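Local atomic coordinates of assembly chaperone of ribosomal protein L4 (Acl4) (Chaetomium thermophilum, PDB entry 5TQB), a protein that probably binds newly made ribosomal protein L4 through its tetratricopeptide-repeat superhelix and chaperones it until assembly into the large ribosomal subunit. Residues L89-L94 with V103-R108. Sequence-based numbering, arbitrary orientation.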
ATOM      1  N   LEU B  89     -11.769 -16.065  -6.975  1.00 57.19           N
ATOM      2  CA  LEU B  89     -11.723 -14.609  -7.019  1.00 55.64           C
ATOM      3  C   LEU B  89     -10.687 -14.129  -8.024  1.00 56.11           C
ATOM      4  O   LEU B  89     -10.901 -13.132  -8.716  1.00 54.45           O
ATOM      5  CB  LEU B  89     -11.426 -14.038  -5.629  1.00 51.89           C
ATOM      6  CG  LEU B  89     -12.321 -14.560  -4.497  1.00 52.88           C
ATOM      7  CD1 LEU B  89     -11.942 -13.923  -3.167  1.00 53.57           C
ATOM      8  CD2 LEU B  89     -13.799 -14.330  -4.792  1.00 54.19           C
ATOM      9  N   TRP B  90      -9.564 -14.841  -8.112  1.00 54.53           N
ATOM     10  CA  TRP B  90      -8.524 -14.473  -9.065  1.00 54.19           C
ATOM     11  C   TRP B  90      -8.956 -14.723 -10.501  1.00 52.42           C
ATOM     12  O   TRP B  90      -8.607 -13.956 -11.394  1.00 49.20           O
ATOM     13  CB  TRP B  90      -7.220 -15.221  -8.782  1.00 56.54           C
ATOM     14  CG  TRP B  90      -6.315 -14.475  -7.853  1.00 59.50           C
ATOM     15  CD1 TRP B  90      -5.973 -14.828  -6.583  1.00 58.88           C
ATOM     16  CD2 TRP B  90      -5.651 -13.234  -8.116  1.00 61.24           C
ATOM     17  NE1 TRP B  90      -5.133 -13.889  -6.039  1.00 59.87           N
ATOM     18  CE2 TRP B  90      -4.916 -12.901  -6.961  1.00 59.99           C
ATOM     19  CE3 TRP B  90      -5.602 -12.373  -9.218  1.00 61.45           C
ATOM     20  CZ2 TRP B  90      -4.145 -11.745  -6.874  1.00 61.65           C
ATOM     21  CZ3 TRP B  90      -4.830 -11.226  -9.130  1.00 61.93           C
ATOM     22  CH2 TRP B  90      -4.112 -10.923  -7.967  1.00 60.54           C
ATOM     23  N   LEU B  91      -9.698 -15.805 -10.726  1.00 55.71           N
ATOM     24  CA  LEU B  91     -10.185 -16.131 -12.065  1.00 54.12           C
ATOM     25  C   LEU B  91     -11.170 -15.076 -12.552  1.00 53.41           C
ATOM     26  O   LEU B  91     -11.258 -14.807 -13.753  1.00 52.87           O
ATOM     27  CB  LEU B  91     -10.846 -17.505 -12.080  1.00 54.10           C
ATOM     28  CG  LEU B  91      -9.883 -18.694 -12.120  1.00 56.60           C
ATOM     29  CD1 LEU B  91     -10.614 -19.970 -11.761  1.00 59.38           C
ATOM     30  CD2 LEU B  91      -9.241 -18.816 -13.497  1.00 55.78           C
ATOM     31  N   ALA B  92     -11.899 -14.484 -11.609  1.00 54.14           N
ATOM     32  CA  ALA B  92     -12.853 -13.420 -11.906  1.00 57.78           C
ATOM     33  C   ALA B  92     -12.133 -12.170 -12.410  1.00 58.86           C
ATOM     34  O   ALA B  92     -12.566 -11.549 -13.380  1.00 58.99           O
ATOM     35  CB  ALA B  92     -13.677 -13.093 -10.667  1.00 56.95           C
ATOM     36  N   GLN B  93     -11.033 -11.809 -11.755  1.00 59.37           N
ATOM     37  CA  GLN B  93     -10.268 -10.628 -12.141  1.00 62.45           C
ATOM     38  C   GLN B  93      -9.467 -10.864 -13.410  1.00 63.59           C
ATOM     39  O   GLN B  93      -9.276  -9.952 -14.220  1.00 64.35           O
ATOM     40  CB  GLN B  93      -9.317 -10.209 -11.025  1.00 67.27           C
ATOM     41  CG  GLN B  93      -9.999  -9.472  -9.895  1.00 71.51           C
ATOM     42  CD  GLN B  93      -9.039  -8.976  -8.824  1.00 75.10           C
ATOM     43  OE1 GLN B  93      -9.476  -8.521  -7.767  1.00 78.54           O
ATOM     44  NE2 GLN B  93      -7.733  -9.056  -9.087  1.00 74.98           N
ATOM     45  N   LEU B  94      -9.002 -12.095 -13.576  1.00 62.32           N
ATOM     46  CA  LEU B  94      -8.166 -12.457 -14.715  1.00 64.21           C
ATOM     47  C   LEU B  94      -8.990 -12.823 -15.946  1.00 61.04           C
ATOM     48  O   LEU B  94      -8.437 -13.073 -17.016  1.00 60.99           O
ATOM     49  CB  LEU B  94      -7.239 -13.620 -14.335  1.00 67.54           C
ATOM     50  CG  LEU B  94      -5.914 -13.219 -13.676  1.00 70.16           C
ATOM     51  CD1 LEU B  94      -6.099 -12.127 -12.628  1.00 74.28           C
ATOM     52  CD2 LEU B  94      -5.201 -14.429 -13.068  1.00 67.36           C
ATOM     53  N   VAL B 103     -18.463 -12.013 -12.802  1.00 61.19           N
ATOM     54  CA  VAL B 103     -19.489 -12.100 -11.769  1.00 60.18           C
ATOM     55  C   VAL B 103     -19.752 -13.556 -11.378  1.00 59.15           C
ATOM     56  O   VAL B 103     -19.942 -13.866 -10.201  1.00 58.12           O
ATOM     57  CB  VAL B 103     -20.805 -11.467 -12.240  1.00 57.84           C
ATOM     58  CG1 VAL B 103     -21.897 -11.665 -11.194  1.00 56.98           C
ATOM     59  CG2 VAL B 103     -20.606  -9.988 -12.519  1.00 58.64           C
ATOM     60  N   ALA B 104     -19.772 -14.437 -12.374  1.00 58.28           N
ATOM     61  CA  ALA B 104     -19.984 -15.859 -12.138  1.00 61.25           C
ATOM     62  C   ALA B 104     -18.885 -16.417 -11.235  1.00 63.23           C
ATOM     63  O   ALA B 104     -19.167 -17.114 -10.263  1.00 67.58           O
ATOM     64  CB  ALA B 104     -20.026 -16.616 -13.460  1.00 59.14           C
ATOM     65  N   TRP B 105     -17.633 -16.100 -11.552  1.00 60.92           N
ATOM     66  CA  TRP B 105     -16.509 -16.532 -10.727  1.00 60.75           C
ATOM     67  C   TRP B 105     -16.575 -15.930  -9.321  1.00 58.61           C
ATOM     68  O   TRP B 105     -16.327 -16.618  -8.326  1.00 55.11           O
ATOM     69  CB  TRP B 105     -15.180 -16.165 -11.388  1.00 60.99           C
ATOM     70  CG  TRP B 105     -14.774 -17.078 -12.506  1.00 62.10           C
ATOM     71  CD1 TRP B 105     -14.548 -16.731 -13.805  1.00 63.56           C
ATOM     72  CD2 TRP B 105     -14.543 -18.491 -12.422  1.00 63.61           C
ATOM     73  NE1 TRP B 105     -14.189 -17.838 -14.535  1.00 65.09           N
ATOM     74  CE2 TRP B 105     -14.182 -18.932 -13.711  1.00 64.50           C
ATOM     75  CE3 TRP B 105     -14.607 -19.425 -11.382  1.00 63.93           C
ATOM     76  CZ2 TRP B 105     -13.884 -20.265 -13.989  1.00 65.15           C
ATOM     77  CZ3 TRP B 105     -14.315 -20.750 -11.660  1.00 65.66           C
ATOM     78  CH2 TRP B 105     -13.956 -21.157 -12.953  1.00 66.71           C
ATOM     79  N   PHE B 106     -16.914 -14.645  -9.244  1.00 59.79           N
ATOM     80  CA  PHE B 106     -17.010 -13.951  -7.965  1.00 60.89           C
ATOM     81  C   PHE B 106     -18.094 -14.582  -7.103  1.00 64.23           C
ATOM     82  O   PHE B 106     -17.925 -14.737  -5.891  1.00 64.10           O
ATOM     83  CB  PHE B 106     -17.335 -12.467  -8.181  1.00 58.34           C
ATOM     84  CG  PHE B 106     -16.138 -11.604  -8.504  1.00 57.25           C
ATOM     85  CD1 PHE B 106     -16.218 -10.628  -9.492  1.00 58.84           C
ATOM     86  CD2 PHE B 106     -14.952 -11.733  -7.801  1.00 58.48           C
ATOM     87  CE1 PHE B 106     -15.131  -9.818  -9.787  1.00 55.76           C
ATOM     88  CE2 PHE B 106     -13.862 -10.930  -8.092  1.00 57.61           C
ATOM     89  CZ  PHE B 106     -13.953  -9.971  -9.086  1.00 56.66           C
ATOM     90  N   GLU B 107     -19.212 -14.934  -7.732  1.00 67.50           N
ATOM     91  CA  GLU B 107     -20.337 -15.527  -7.020  1.00 70.83           C
ATOM     92  C   GLU B 107     -19.948 -16.875  -6.434  1.00 66.13           C
ATOM     93  O   GLU B 107     -20.285 -17.183  -5.293  1.00 67.29           O
ATOM     94  CB  GLU B 107     -21.550 -15.680  -7.943  1.00 77.96           C
ATOM     95  CG  GLU B 107     -22.377 -14.410  -8.089  1.00 84.95           C
ATOM     96  CD  GLU B 107     -23.567 -14.579  -9.025  1.00 94.23           C
ATOM     97  OE1 GLU B 107     -23.727 -15.673  -9.609  1.00 97.10           O
ATOM     98  OE2 GLU B 107     -24.345 -13.612  -9.175  1.00 97.56           O
ATOM     99  N   ARG B 108     -19.234 -17.675  -7.217  1.00 64.01           N
ATOM    100  CA  ARG B 108     -18.732 -18.955  -6.735  1.00 64.33           C
ATOM    101  C   ARG B 108     -17.823 -18.749  -5.531  1.00 64.26           C
ATOM    102  O   ARG B 108     -17.846 -19.535  -4.582  1.00 65.63           O
ATOM    103  CB  ARG B 108     -17.964 -19.679  -7.839  1.00 65.97           C
ATOM    104  CG  ARG B 108     -18.860 -20.275  -8.914  1.00 66.62           C
ATOM    105  CD  ARG B 108     -18.564 -21.741  -9.160  1.00 71.52           C
ATOM    106  NE  ARG B 108     -17.767 -21.964 -10.363  1.00 73.56           N
ATOM    107  CZ  ARG B 108     -17.018 -23.043 -10.574  1.00 75.31           C
ATOM    108  NH1 ARG B 108     -16.934 -23.997  -9.653  1.00 71.86           N
ATOM    109  NH2 ARG B 108     -16.339 -23.165 -11.705  1.00 78.69           N
TER
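The methyl of A92 sits squarely over the ring of F106, CB lying 3.3 Å from the ring centroid and 9° off the normal, a tight CH-pi contact. It joins the two arms of an antiparallel helical hairpin of the kind that TPR-like solenoids stack in series: segments 89-94 and 103-108, on helices 86-94 and 100-125, run antiparallel at 168°, their axes 7.6 Å apart at closest. So small a residue lets the backbones draw close, and A92 CB also meets W105 CB at 3.5 Å, so that it fits between the face of the F106 ring and the CB of W105. W105 lays its indole against L91, whose CB rests over the middle of the bicycle while CD1 lies over the face of the six-membered ring, 3.8 Å from its centroid, a CH-pi contact. With chi1 at -78°, CG of W105 stands anti to its carbonyl carbon, which carries the ring alongside helix 86-94, where F88 also touches it. Replacing W105 with an alanine would probably leave L91 without the flat surface it packs on and open a gap between the helices. No hydrogen bond links the two segments, although S102 OG bonds to A92 O near the connecting turn. A151 and V152 of helix 131-156 touch F106, and F106 and L89 each also pack on an aromatic side chain of the other protein chain. Across the hairpin, L89 CD2 approaches F106 CD2 at 4.1 Å.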